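Acetyl-CoA acetyltransferase A (Ascaris suum, PDB 6BJA) probably catalyses the reversible thiolase reaction, joining two acetyl-CoA molecules into acetoacetyl-CoA and free coenzyme A, and forms a tetramer. Local coordinates at residues 147-151 against 152-156; 158-161 against 162-166; 165-168 against 169-172; 230-233 against 234-238; 289-292 against 293-296. All coordinates share one frame; numbering follows the deposited sequence.

Contact 1: residues 147-151 against 152-156; sequences ALQRD and GLMDS
Met154 lies beside Gln149 where helix 147-153 ends, and the two side chains point the same way. Met154 CB sits 3.2 Å from Gln149 O. With CG anti to its own carbonyl carbon (chi1 -68°), the chain runs on past that oxygen, and Met154 CG touches Gln149 CG at 3.5 Å. Bends at chi2 and chi3 then turn SD and CE away from the helix, and they pack against Pro161 and Gln160. The backbone of Met154 uses the same oxygen: its N donates to Gln149 O at 3.0 Å, in the carbonyl plane. Met154 is the first residue to leave helical geometry. The last turn is already wide, of pi type. Leu153 N reaches back five residues to Leu148 O at 2.8 Å, a weak bond at 129°, and makes a second weak bond to Gln149 O. Leu153 CG also rests on Leu148 O, at 3.3 Å. Leu153 belongs to the coenzyme A pocket, and Phe139 of a third subunit packs on it.

A water joins the helix end to the loop. It donates to Arg150 O and to Met154 O, the latter at 2.8 Å. Three polar side chains, Arg150, Asp151 and Ser156, bond to a second subunit. Arg150 NE donates to Gly67 O of the second subunit. Ser156 OG bonds Gln70 N of the second subunit, and Asp151 accepts from Gly67 N and Gly69 N of that same subunit as well as bonding Tyr131 of its own chain. Buried Asp151 thus has both carboxylate oxygens satisfied, which would probably stabilise its negative charge at the subunit interface.

Contact 2: residues 158-161 against 162-166; sequences EYQP and MGLCA
Cys165 N donates to Pro161 O at 3.2 Å, nearly straight (168°) and in the carbonyl plane. Pro161 stands at the N-cap position of helix 162-172. Leu164 N makes a second, weak bond to the same oxygen at 3.0 Å. One carbonyl therefore holds two N-H groups of the opening turn. Gln160 adds a side-chain bond, from NE2 to Cys165 SG at 3.5 Å. It too is nearly straight (165°), and the sulfur lies almost in the amide plane. The torsions explain the reach: CG sits between the backbone N and the carbonyl carbon (chi1 55°), and the chain beyond it is extended, so the amide is carried forward alongside the first turn.

Around these bonds Leu164 packs on the Gln160 amide and on Pro161. It crosses Gln160 at about a right angle. Leu164 CD2 lies 3.6 Å from Gln160 OE1 and 3.7 Å from Gln160 CD, so the leucine backs the amide while the sulfur accepts from its nitrogen. Leu164 CB makes an apolar contact with Pro161 CD, at 4.2 Å.

Tyr159 and Gln160 form a G1 beta bulge opposite Asp155. Met162 lines the coenzyme A pocket, and Gln70 of a second subunit packs on it. Further out, Pro161 rests on Phe240 and Glu158 on Ile293. The contact thus joins the short strand 160-161, paired antiparallel with 154-155, directly to the start of helix 162-172.

Contact 3: residues 165-168 against 169-172; sequences CAEK and TVKD
Val170 lies on the preceding turn, with CB 3.4 Å from Glu167 O and CG2 3.5 Å from Ala166 O. Glu167 lies alongside it, pointing the same way. A bend at chi2 (-77°) folds the glutamate back, and Glu167 OE1 comes to 4.0 Å from Val170 CB. The glutamate is buried, and both its oxygens have partners beyond the turn: OE1 bonds Thr247 OG1 and OE2 bonds Ile248 N. Thr169 is on the packed side too, its CB 3.5 Å from Ala166 O. Buried Ala166, Thr169 and Val170 press on helix 327-337 through Val328, and Thr169 also meets Ala332.

All of this lies within helix 162-172, whose alpha-helical bonds are regular here. Val170 N donates to Ala166 O, Lys171 N to Glu167 O, and Asp172 N to Lys168 O. Thr169 N adds a weak bond to Ala166 O.

The other side is looser and faces solvent: Lys171 and Asp172 are exposed, Lys168 partly so. Lys168 and Asp172, one turn apart, cross each other obliquely, and Lys168 NZ makes a salt bridge to Asp172 OD2 at 2.8 Å on the syn lone pair. The lysine is stretched out from CB and bends only at chi4 (-60°), which turns its ammonium toward the aspartate. The same NZ also bridges to Asp294 OD1, and one lysine probably offsets two carboxylates. Lys171 touches the turn only near its base: Lys171 CB lies 3.6 Å from Lys168 O, while its end leads away.

Contact 4: residues 230-233 against 234-238; sequences PEKV and PALHP. With COA (coenzyme A), chain C; ACT (acetate ion), chain B.
The coenzyme A pocket takes three of its side chains from this turn: Lys232, Val233 and Leu236. Lys232 runs extended from its backbone, with CG anti to N (chi1 -158°), and carries its ammonium to the ribose 3'-phosphate end of the cofactor. Lys232 NZ bonds phosphate O8A and ribose hydroxyl O2B of coenzyme A at 2.7 Å each, and also O3B, which joins ribose to phosphate. The positive charge probably helps hold the phosphate. Leu236 crosses Lys232 at about a right angle, CD2 against Lys232 CG at 4.0 Å. The same Leu236 CD2 lies 3.3 Å from O4B of the ribose. Val233 CG2 approaches N1A of the adenine at 3.9 Å.

The backbone is a short 3-10 turn followed by loop. Lys232 O accepts Ala235 N at 3.0 Å, the donor standing well above the carbonyl plane. Leu236 N adds a weak bond to the same oxygen. Arg177 NH2 donates to both Val233 O and Leu236 O, and Val233 packs on Asp181 and Ile185 of helix 177-197. Away from the cofactor, His237 ND1 donates to an acetate oxygen (ACT O) at 2.8 Å, near the ring plane. Ala235 O lies over the centre of one ring face. The acetate probably comes from the crystallisation liquor.

Contact 5: residues 289-292 against 293-296; sequences GVEP and IDFT
Val290 lays its CG2 against Asp294, 3.4 Å from Asp294 O and 4.0 Å from Asp294 CB. That methyl sits between the valine's own backbone N and carbonyl carbon, the branch that faces the turn. The turn is a 3-10 segment that begins at Pro292, in the loop between strand 280-289 and helix 298-310 of the C-terminal thiolase half. Two backbone bonds of the i to i-3 kind shape it. Asp294 N donates to Glu291 O at 2.9 Å, and Phe295 N donates to Pro292 O at 3.2 Å. In both the donor stands well above the carbonyl plane, and neither bond is straight (138° and 148°).

Glu291 and Asp294 lie side by side, pointing the same way, with their carboxylate planes at right angles. Asp294 OD2 touches the aliphatic part of Glu291, with Glu291 CB at 3.7 Å. The charged ends stay apart, OE1 of Glu291 being 6.0 Å from OD2 of Asp294. Asp294 has its main partner elsewhere: OD1 forms a salt bridge with Lys168 of helix 162-172. Glu291 OE2 makes a long, weak ion pair with Lys84 of a second subunit.

Phe295 turns its ring inward, beside Cys165, Phe326 and the predicted catalytic Cys383. Pro292 O lies obliquely to this ring, 3.5 Å from Phe295 CD1. One ring face carries Thr296 OG1, offset toward the rim. A water links Glu291 N to Asp294 OD2, accepting from the Glu291 nitrogen and donating to the Asp294 oxygen at 2.8 Å.

In the fold
Contact 1 ends helix 147-153 and leads into strand 154-155. Contact 2 follows, after the chain has turned back, and pairs its strand 160-161 with that one: Asp155 N meets Gln160 O, and Leu153 O meets Met162 N. Contact 3 continues along helix 162-172, overlapping contact 2 at Cys165 and Ala166. Contact 4 comes later, in the long loop before strand 257-267. It touches none of the others, but binds the far end of the coenzyme A that also touches contacts 1 and 2. Contact 5, in the C-terminal half, packs on contacts 1 and 2. Packing and a salt bridge to contact 3 join the loop after strand 280-289 to helix 162-172. None nests in another.

Contact 1: residues 147-151 against 152-156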
loop_
_atom_site.group_PDB
_atom_site.type_symbol
_atom_site.label_atom_id
_atom_site.label_comp_id
_atom_site.label_asym_id
_atom_site.label_seq_id
_atom_site.Cartn_x
_atom_site.Cartn_y
_atom_site.Cartn_z
ATOM N N ALA A 147 1.192 12.492 -0.106
ATOM C CA ALA A 147 1.079 13.524 -1.126
ATOM C C ALA A 147 1.124 14.923 -0.516
ATOM O O ALA A 147 1.687 15.834 -1.105
ATOM C CB ALA A 147 -0.213 13.351 -1.927
ATOM N N LEU A 148 0.510 15.091 0.648
ATOM C CA LEU A 148 0.465 16.411 1.280
ATOM C C LEU A 148 1.848 16.930 1.589
ATOM O O LEU A 148 2.140 18.107 1.396
ATOM C CB LEU A 148 -0.357 16.367 2.565
ATOM C CG LEU A 148 -1.828 16.025 2.480
ATOM C CD1 LEU A 148 -2.340 15.804 3.889
ATOM C CD2 LEU A 148 -2.580 17.148 1.815
ATOM N N GLN A 149 2.700 16.029 2.065
ATOM C CA GLN A 149 4.073 16.356 2.375
ATOM C C GLN A 149 4.896 16.551 1.113
ATOM O O GLN A 149 5.457 17.610 0.862
ATOM C CB GLN A 149 4.655 15.231 3.211
ATOM C CG GLN A 149 5.836 15.569 4.052
ATOM C CD GLN A 149 6.041 14.509 5.117
ATOM O OE1 GLN A 149 6.228 13.328 4.803
ATOM N NE2 GLN A 149 5.957 14.913 6.384
ATOM N N ARG A 150 4.964 15.504 0.307
ATOM C CA ARG A 150 5.869 15.494 -0.819
ATOM C C ARG A 150 5.511 16.517 -1.897
ATOM O O ARG A 150 6.396 17.195 -2.426
ATOM C CB ARG A 150 5.915 14.098 -1.415
ATOM C CG ARG A 150 6.678 13.988 -2.719
ATOM C CD ARG A 150 8.132 14.349 -2.570
ATOM N NE ARG A 150 8.814 14.103 -3.836
ATOM C CZ ARG A 150 9.899 14.746 -4.268
ATOM N NH1 ARG A 150 10.460 15.715 -3.556
ATOM N NH2 ARG A 150 10.422 14.416 -5.437
ATOM N N ASP A 151 4.229 16.637 -2.233
ATOM C CA ASP A 151 3.816 17.500 -3.335
ATOM C C ASP A 151 3.200 18.829 -2.874
ATOM O O ASP A 151 2.940 19.707 -3.695
ATOM C CB ASP A 151 2.819 16.744 -4.229
ATOM C CG ASP A 151 3.447 15.547 -4.961
ATOM O OD1 ASP A 151 4.685 15.498 -5.106
ATOM O OD2 ASP A 151 2.681 14.661 -5.416
ATOM N N GLY A 152 2.957 18.980 -1.569
ATOM C CA GLY A 152 2.301 20.171 -1.060
ATOM C C GLY A 152 3.130 21.041 -0.126
ATOM O O GLY A 152 3.329 22.226 -0.406
ATOM N N LEU A 153 3.624 20.463 0.968
ATOM C CA LEU A 153 4.116 21.263 2.101
ATOM C C LEU A 153 5.626 21.313 2.255
ATOM O O LEU A 153 6.137 22.166 2.976
ATOM C CB LEU A 153 3.504 20.746 3.401
ATOM C CG LEU A 153 1.972 20.728 3.414
ATOM C CD1 LEU A 153 1.429 20.151 4.702
ATOM C CD2 LEU A 153 1.434 22.111 3.213
ATOM N N MET A 154 6.325 20.396 1.599
ATOM C CA MET A 154 7.793 20.350 1.614
ATOM C C MET A 154 8.367 21.152 0.462
ATOM O O MET A 154 7.963 20.980 -0.689
ATOM C CB MET A 154 8.281 18.908 1.514
ATOM C CG MET A 154 7.985 18.041 2.707
ATOM S SD MET A 154 9.131 18.394 4.072
ATOM C CE MET A 154 10.693 17.879 3.402
ATOM N N ASP A 155 9.347 22.002 0.740
ATOM C CA ASP A 155 10.056 22.625 -0.354
ATOM C C ASP A 155 10.927 21.574 -1.003
ATOM O O ASP A 155 11.663 20.871 -0.315
ATOM C CB ASP A 155 10.913 23.792 0.121
ATOM C CG ASP A 155 11.627 24.450 -1.034
ATOM O OD1 ASP A 155 12.681 23.940 -1.449
ATOM O OD2 ASP A 155 11.100 25.448 -1.565
ATOM N N SER A 156 10.868 21.487 -2.331
ATOM C CA SER A 156 11.531 20.402 -3.045
ATOM C C SER A 156 12.946 20.715 -3.438
ATOM O O SER A 156 13.616 19.863 -4.021
ATOM C CB SER A 156 10.743 20.063 -4.303
ATOM O OG SER A 156 9.455 19.672 -3.924
HETATM O O HOH W 1 8.490 18.580 -1.959
#

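Contact 2: residues 158-161 against 162-166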
loop_
_atom_site.group_PDB
_atom_site.type_symbol
_atom_site.label_atom_id
_atom_site.label_comp_id
_atom_site.label_asym_id
_atom_site.label_seq_id
_atom_site.Cartn_x
_atom_site.Cartn_y
_atom_site.Cartn_z
ATOM N N GLU A 158 15.046 22.762 -1.146
ATOM C CA GLU A 158 15.696 22.696 0.156
ATOM C C GLU A 158 15.442 21.374 0.883
ATOM O O GLU A 158 16.110 21.050 1.863
ATOM C CB GLU A 158 15.214 23.859 1.036
ATOM C CG GLU A 158 15.651 25.234 0.544
ATOM C CD GLU A 158 17.098 25.559 0.880
ATOM O OE1 GLU A 158 17.743 24.778 1.615
ATOM O OE2 GLU A 158 17.591 26.605 0.409
ATOM N N TYR A 159 14.454 20.632 0.412
ATOM C CA TYR A 159 14.040 19.370 1.008
ATOM C C TYR A 159 13.794 19.525 2.499
ATOM O O TYR A 159 14.298 18.778 3.331
ATOM C CB TYR A 159 15.061 18.273 0.713
ATOM C CG TYR A 159 15.050 17.893 -0.767
ATOM C CD1 TYR A 159 13.903 17.354 -1.365
ATOM C CD2 TYR A 159 16.165 18.099 -1.564
ATOM C CE1 TYR A 159 13.876 17.024 -2.727
ATOM C CE2 TYR A 159 16.154 17.773 -2.916
ATOM C CZ TYR A 159 15.010 17.234 -3.493
ATOM O OH TYR A 159 14.990 16.904 -4.842
ATOM N N GLN A 160 12.981 20.521 2.819
ATOM C CA GLN A 160 12.520 20.721 4.182
ATOM C C GLN A 160 11.177 21.399 4.140
ATOM O O GLN A 160 10.800 21.972 3.124
ATOM C CB GLN A 160 13.497 21.557 4.998
ATOM C CG GLN A 160 13.841 22.888 4.396
ATOM C CD GLN A 160 15.013 23.536 5.132
ATOM O OE1 GLN A 160 15.904 22.844 5.622
ATOM N NE2 GLN A 160 14.996 24.860 5.241
ATOM N N PRO A 161 10.445 21.347 5.251
ATOM C CA PRO A 161 9.107 21.933 5.267
ATOM C C PRO A 161 9.133 23.437 5.036
ATOM O O PRO A 161 10.062 24.106 5.474
ATOM C CB PRO A 161 8.606 21.612 6.680
ATOM C CG PRO A 161 9.428 20.441 7.111
ATOM C CD PRO A 161 10.762 20.642 6.503
ATOM N N MET A 162 8.117 23.972 4.374
ATOM C CA MET A 162 8.044 25.412 4.185
ATOM C C MET A 162 8.089 26.136 5.549
ATOM O O MET A 162 8.665 27.208 5.644
ATOM C CB MET A 162 6.794 25.801 3.398
ATOM C CG MET A 162 6.884 25.450 1.874
ATOM S SD MET A 162 5.393 25.995 1.028
ATOM C CE MET A 162 4.104 24.989 1.741
ATOM N N GLY A 163 7.523 25.537 6.589
ATOM C CA GLY A 163 7.563 26.170 7.905
ATOM C C GLY A 163 8.959 26.287 8.488
ATOM O O GLY A 163 9.237 27.211 9.249
ATOM N N LEU A 164 9.849 25.359 8.164
ATOM C CA LEU A 164 11.238 25.488 8.580
ATOM C C LEU A 164 11.913 26.605 7.813
ATOM O O LEU A 164 12.672 27.378 8.378
ATOM C CB LEU A 164 12.005 24.181 8.375
ATOM C CG LEU A 164 13.459 24.204 8.852
ATOM C CD1 LEU A 164 13.584 24.649 10.315
ATOM C CD2 LEU A 164 14.064 22.832 8.671
ATOM N N CYS A 165 11.661 26.680 6.512
ATOM C CA CYS A 165 12.149 27.784 5.703
ATOM C C CYS A 165 11.707 29.133 6.271
ATOM O O CYS A 165 12.471 30.084 6.332
ATOM C CB CYS A 165 11.649 27.656 4.268
ATOM S SG CYS A 165 12.309 26.194 3.369
ATOM N N ALA A 166 10.456 29.216 6.672
ATOM C CA ALA A 166 9.919 30.492 7.128
ATOM C C ALA A 166 10.601 30.977 8.416
ATOM O O ALA A 166 10.590 32.177 8.710
ATOM C CB ALA A 166 8.418 30.379 7.312
#

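Contact 3: residues 165-168 against 169-172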
loop_
_atom_site.group_PDB
_atom_site.type_symbol
_atom_site.label_atom_id
_atom_site.label_comp_id
_atom_site.label_asym_id
_atom_site.label_seq_id
_atom_site.Cartn_x
_atom_site.Cartn_y
_atom_site.Cartn_z
ATOM N N CYS A 165 11.661 26.680 6.512
ATOM C CA CYS A 165 12.149 27.784 5.703
ATOM C C CYS A 165 11.707 29.133 6.271
ATOM O O CYS A 165 12.471 30.084 6.332
ATOM C CB CYS A 165 11.649 27.656 4.268
ATOM S SG CYS A 165 12.309 26.194 3.369
ATOM N N ALA A 166 10.456 29.216 6.672
ATOM C CA ALA A 166 9.919 30.492 7.128
ATOM C C ALA A 166 10.601 30.977 8.416
ATOM O O ALA A 166 10.590 32.177 8.710
ATOM C CB ALA A 166 8.418 30.379 7.312
ATOM N N GLU A 167 11.152 30.050 9.195
ATOM C CA GLU A 167 11.914 30.426 10.386
ATOM C C GLU A 167 13.096 31.311 10.028
ATOM O O GLU A 167 13.514 32.150 10.836
ATOM C CB GLU A 167 12.418 29.202 11.150
ATOM C CG GLU A 167 11.369 28.375 11.870
ATOM C CD GLU A 167 10.875 28.991 13.183
ATOM O OE1 GLU A 167 11.216 30.164 13.481
ATOM O OE2 GLU A 167 10.144 28.280 13.894
ATOM N N LYS A 168 13.659 31.155 8.831
ATOM C CA LYS A 168 14.743 32.040 8.420
ATOM C C LYS A 168 14.262 33.496 8.363
ATOM O O LYS A 168 14.957 34.427 8.810
ATOM C CB LYS A 168 15.328 31.609 7.058
ATOM C CG LYS A 168 16.407 32.575 6.551
ATOM C CD LYS A 168 17.045 32.114 5.273
ATOM C CE LYS A 168 18.169 33.060 4.852
ATOM N NZ LYS A 168 17.723 34.460 4.611
ATOM N N THR A 169 13.051 33.694 7.863
ATOM C CA THR A 169 12.495 35.028 7.695
ATOM C C THR A 169 12.179 35.589 9.080
ATOM O O THR A 169 12.379 36.773 9.336
ATOM C CB THR A 169 11.258 34.994 6.784
ATOM O OG1 THR A 169 11.662 34.442 5.510
ATOM C CG2 THR A 169 10.669 36.400 6.601
ATOM N N VAL A 170 11.694 34.729 9.964
ATOM C CA VAL A 170 11.473 35.124 11.359
ATOM C C VAL A 170 12.762 35.719 11.918
ATOM O O VAL A 170 12.752 36.828 12.474
ATOM C CB VAL A 170 11.017 33.932 12.235
ATOM C CG1 VAL A 170 11.036 34.326 13.720
ATOM C CG2 VAL A 170 9.610 33.471 11.847
ATOM N N LYS A 171 13.869 35.001 11.760
ATOM C CA LYS A 171 15.136 35.487 12.306
ATOM C C LYS A 171 15.609 36.772 11.612
ATOM O O LYS A 171 16.105 37.704 12.272
ATOM C CB LYS A 171 16.185 34.377 12.220
ATOM C CG LYS A 171 17.455 34.711 12.981
ATOM C CD LYS A 171 18.425 33.543 13.019
ATOM C CE LYS A 171 19.641 33.878 13.902
ATOM N NZ LYS A 171 19.253 34.436 15.237
ATOM N N ASP A 172 15.436 36.851 10.297
ATOM C CA ASP A 172 15.902 37.993 9.523
ATOM C C ASP A 172 15.225 39.310 9.939
ATOM O O ASP A 172 15.826 40.382 9.821
ATOM C CB ASP A 172 15.672 37.747 8.027
ATOM C CG ASP A 172 16.648 36.728 7.429
ATOM O OD1 ASP A 172 17.692 36.390 8.052
ATOM O OD2 ASP A 172 16.365 36.255 6.295
#

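Contact 4: residues 230-233 against 234-238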
loop_
_atom_site.group_PDB
_atom_site.type_symbol
_atom_site.label_atom_id
_atom_site.label_comp_id
_atom_site.label_asym_id
_atom_site.label_seq_id
_atom_site.Cartn_x
_atom_site.Cartn_y
_atom_site.Cartn_z
ATOM N N PRO A 230 -7.406 29.424 22.804
ATOM C CA PRO A 230 -6.444 30.489 23.138
ATOM C C PRO A 230 -5.390 30.096 24.171
ATOM O O PRO A 230 -4.208 30.354 23.959
ATOM C CB PRO A 230 -7.340 31.603 23.682
ATOM C CG PRO A 230 -8.640 31.398 22.985
ATOM C CD PRO A 230 -8.793 29.914 22.865
ATOM N N GLU A 231 -5.800 29.468 25.264
ATOM C CA GLU A 231 -4.872 29.243 26.363
ATOM C C GLU A 231 -3.782 28.237 25.976
ATOM O O GLU A 231 -2.750 28.144 26.647
ATOM C CB GLU A 231 -5.625 28.783 27.625
ATOM C CG GLU A 231 -6.412 27.491 27.484
ATOM C CD GLU A 231 -7.830 27.687 26.949
ATOM O OE1 GLU A 231 -8.230 28.839 26.638
ATOM O OE2 GLU A 231 -8.549 26.670 26.848
ATOM N N LYS A 232 -3.989 27.522 24.874
ATOM C CA LYS A 232 -3.070 26.487 24.413
ATOM C C LYS A 232 -1.948 27.060 23.534
ATOM O O LYS A 232 -0.888 26.451 23.372
ATOM C CB LYS A 232 -3.863 25.430 23.653
ATOM C CG LYS A 232 -3.210 24.081 23.556
ATOM C CD LYS A 232 -4.235 23.032 23.150
ATOM C CE LYS A 232 -3.741 21.641 23.472
ATOM N NZ LYS A 232 -4.509 20.595 22.737
ATOM N N VAL A 233 -2.176 28.254 23.002
ATOM C CA VAL A 233 -1.277 28.838 22.013
ATOM C C VAL A 233 0.149 29.047 22.554
ATOM O O VAL A 233 1.111 28.704 21.893
ATOM C CB VAL A 233 -1.855 30.174 21.491
ATOM C CG1 VAL A 233 -0.823 30.957 20.673
ATOM C CG2 VAL A 233 -3.127 29.907 20.670
ATOM N N PRO A 234 0.300 29.626 23.755
ATOM C CA PRO A 234 1.673 29.772 24.246
ATOM C C PRO A 234 2.276 28.476 24.760
ATOM O O PRO A 234 3.471 28.442 25.061
ATOM C CB PRO A 234 1.524 30.790 25.390
ATOM C CG PRO A 234 0.118 30.666 25.815
ATOM C CD PRO A 234 -0.653 30.398 24.567
ATOM N N ALA A 235 1.471 27.437 24.892
ATOM C CA ALA A 235 1.947 26.169 25.433
ATOM C C ALA A 235 2.524 25.273 24.352
ATOM O O ALA A 235 3.260 24.326 24.646
ATOM C CB ALA A 235 0.825 25.453 26.148
ATOM N N LEU A 236 2.170 25.550 23.099
ATOM C CA LEU A 236 2.624 24.717 22.000
ATOM C C LEU A 236 4.124 24.789 21.807
ATOM O O LEU A 236 4.739 25.831 22.018
ATOM C CB LEU A 236 1.935 25.132 20.701
ATOM C CG LEU A 236 0.419 25.050 20.662
ATOM C CD1 LEU A 236 -0.035 25.355 19.257
ATOM C CD2 LEU A 236 -0.088 23.694 21.116
ATOM N N HIS A 237 4.698 23.671 21.364
ATOM C CA HIS A 237 6.106 23.591 21.024
ATOM C C HIS A 237 6.291 23.903 19.548
ATOM O O HIS A 237 5.415 23.580 18.743
ATOM C CB HIS A 237 6.648 22.202 21.365
ATOM C CG HIS A 237 6.324 21.769 22.765
ATOM N ND1 HIS A 237 6.876 22.374 23.874
ATOM C CD2 HIS A 237 5.480 20.821 23.233
ATOM C CE1 HIS A 237 6.395 21.807 24.966
ATOM N NE2 HIS A 237 5.546 20.863 24.607
ATOM N N PRO A 238 7.415 24.551 19.189
ATOM C CA PRO A 238 7.690 24.809 17.771
ATOM C C PRO A 238 7.603 23.533 16.951
ATOM O O PRO A 238 8.109 22.502 17.389
ATOM C CB PRO A 238 9.105 25.373 17.784
ATOM C CG PRO A 238 9.196 26.060 19.113
ATOM C CD PRO A 238 8.404 25.209 20.063
HETATM N N1A COA C . -5.079 27.057 18.902
HETATM C C2A COA C . -4.658 26.305 19.935
HETATM N N3A COA C . -4.072 25.107 19.793
HETATM C C4A COA C . -3.862 24.576 18.571
HETATM C C5A COA C . -4.281 25.332 17.387
HETATM C C6A COA C . -4.921 26.646 17.622
HETATM N N6A COA C . -5.337 27.420 16.600
HETATM N N7A COA C . -3.955 24.573 16.321
HETATM C C8A COA C . -3.378 23.435 16.787
HETATM N N9A COA C . -3.320 23.445 18.141
HETATM C C1B COA C . -2.785 22.398 19.053
HETATM C C2B COA C . -3.694 21.181 19.007
HETATM O O2B COA C . -4.611 21.161 20.103
HETATM C C3B COA C . -2.773 19.981 19.072
HETATM O O3B COA C . -2.983 19.319 20.326
HETATM P P3B COA C . -1.923 19.125 21.516
HETATM O O7A COA C . -1.283 20.462 21.810
HETATM O O8A COA C . -2.673 18.644 22.737
HETATM O O9A COA C . -0.873 18.122 21.108
HETATM C C4B COA C . -1.379 20.532 18.761
HETATM O O4B COA C . -1.469 21.959 18.695
HETATM C C5B COA C . -0.927 20.046 17.397
HETATM O O5B COA C . -1.830 20.626 16.459
HETATM P P1A COA C . -2.706 19.767 15.410
HETATM O O1A COA C . -3.451 18.631 16.069
HETATM O O2A COA C . -3.678 20.667 14.678
HETATM O O3A COA C . -1.684 19.125 14.371
HETATM P P2A COA C . -2.140 17.846 13.515
HETATM O O4A COA C . -2.321 16.648 14.423
HETATM O O5A COA C . -3.401 18.134 12.728
HETATM O O6A COA C . -0.912 17.621 12.515
HETATM C CBP COA C . -0.544 18.438 10.330
HETATM C CCP COA C . -0.426 18.753 11.806
HETATM C CDP COA C . 0.293 17.207 10.065
HETATM C CEP COA C . -1.978 18.067 9.940
HETATM C CAP COA C . 0.078 19.580 9.506
HETATM O OAP COA C . 0.182 19.135 8.145
HETATM C C9P COA C . -0.689 20.884 9.581
HETATM O O9P COA C . -1.834 20.932 10.002
HETATM N N8P COA C . -0.105 22.014 9.174
HETATM C C7P COA C . 1.247 22.126 8.667
HETATM C C6P COA C . 1.670 23.588 8.658
HETATM C C5P COA C . 1.805 24.030 7.226
HETATM O O5P COA C . 2.898 24.024 6.664
HETATM N N4P COA C . 0.676 24.376 6.623
HETATM C C3P COA C . 0.672 24.723 5.214
HETATM C C2P COA C . 0.732 26.205 4.930
HETATM S S1P COA C . 1.930 26.528 3.622
HETATM C C ACT B . 7.294 26.094 23.893
HETATM O O ACT B . 7.824 24.983 23.644
HETATM O OXT ACT B . 7.721 27.072 23.236
HETATM C CH3 ACT B . 6.225 26.241 24.934
#

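Contact 5: residues 289-292 against 293-296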
loop_
_atom_site.group_PDB
_atom_site.type_symbol
_atom_site.label_atom_id
_atom_site.label_comp_id
_atom_site.label_asym_id
_atom_site.label_seq_id
_atom_site.Cartn_x
_atom_site.Cartn_y
_atom_site.Cartn_z
ATOM N N GLY A 289 10.431 36.572 -7.767
ATOM C CA GLY A 289 11.037 35.349 -7.303
ATOM C C GLY A 289 12.331 35.584 -6.547
ATOM O O GLY A 289 13.125 36.457 -6.903
ATOM N N VAL A 290 12.534 34.759 -5.527
ATOM C CA VAL A 290 13.724 34.799 -4.682
ATOM C C VAL A 290 14.208 33.376 -4.391
ATOM O O VAL A 290 13.671 32.397 -4.918
ATOM C CB VAL A 290 13.423 35.537 -3.358
ATOM C CG1 VAL A 290 12.968 36.966 -3.620
ATOM C CG2 VAL A 290 12.370 34.799 -2.598
ATOM N N GLU A 291 15.239 33.240 -3.566
ATOM C CA GLU A 291 15.666 31.925 -3.104
ATOM C C GLU A 291 14.506 31.159 -2.473
ATOM O O GLU A 291 13.718 31.740 -1.728
ATOM C CB GLU A 291 16.794 32.067 -2.076
ATOM C CG GLU A 291 18.088 32.589 -2.668
ATOM C CD GLU A 291 18.831 31.546 -3.480
ATOM O OE1 GLU A 291 18.620 30.336 -3.263
ATOM O OE2 GLU A 291 19.637 31.945 -4.333
ATOM N N PRO A 292 14.408 29.851 -2.732
ATOM C CA PRO A 292 13.323 29.071 -2.121
ATOM C C PRO A 292 13.174 29.279 -0.611
ATOM O O PRO A 292 12.052 29.422 -0.130
ATOM C CB PRO A 292 13.721 27.634 -2.466
ATOM C CG PRO A 292 14.290 27.794 -3.833
ATOM C CD PRO A 292 15.089 29.069 -3.792
ATOM N N ILE A 293 14.282 29.303 0.123
ATOM C CA ILE A 293 14.188 29.408 1.572
ATOM C C ILE A 293 13.557 30.742 1.978
ATOM O O ILE A 293 12.958 30.840 3.051
ATOM C CB ILE A 293 15.582 29.230 2.225
ATOM C CG1 ILE A 293 15.418 28.976 3.728
ATOM C CG2 ILE A 293 16.472 30.413 1.944
ATOM C CD1 ILE A 293 16.672 28.406 4.384
ATOM N N ASP A 294 13.702 31.756 1.129
ATOM C CA ASP A 294 13.234 33.117 1.429
ATOM C C ASP A 294 11.846 33.425 0.856
ATOM O O ASP A 294 11.483 34.586 0.692
ATOM C CB ASP A 294 14.229 34.144 0.863
ATOM C CG ASP A 294 15.569 34.138 1.595
ATOM O OD1 ASP A 294 15.559 34.082 2.843
ATOM O OD2 ASP A 294 16.641 34.187 0.915
ATOM N N PHE A 295 11.098 32.389 0.502
ATOM C CA PHE A 295 9.797 32.578 -0.164
ATOM C C PHE A 295 8.873 33.554 0.573
ATOM O O PHE A 295 8.113 34.270 -0.059
ATOM C CB PHE A 295 9.084 31.231 -0.355
ATOM C CG PHE A 295 8.470 30.671 0.884
ATOM C CD1 PHE A 295 9.257 30.171 1.902
ATOM C CD2 PHE A 295 7.095 30.623 1.022
ATOM C CE1 PHE A 295 8.697 29.661 3.053
ATOM C CE2 PHE A 295 6.531 30.103 2.153
ATOM C CZ PHE A 295 7.320 29.628 3.181
ATOM N N THR A 296 8.994 33.621 1.893
ATOM C CA THR A 296 8.129 34.459 2.693
ATOM C C THR A 296 8.277 35.952 2.359
ATOM O O THR A 296 7.338 36.699 2.581
ATOM C CB THR A 296 8.410 34.224 4.203
ATOM O OG1 THR A 296 8.162 32.850 4.542
ATOM C CG2 THR A 296 7.509 35.077 5.084
HETATM O O HOH W 2 16.506 35.382 -1.618
#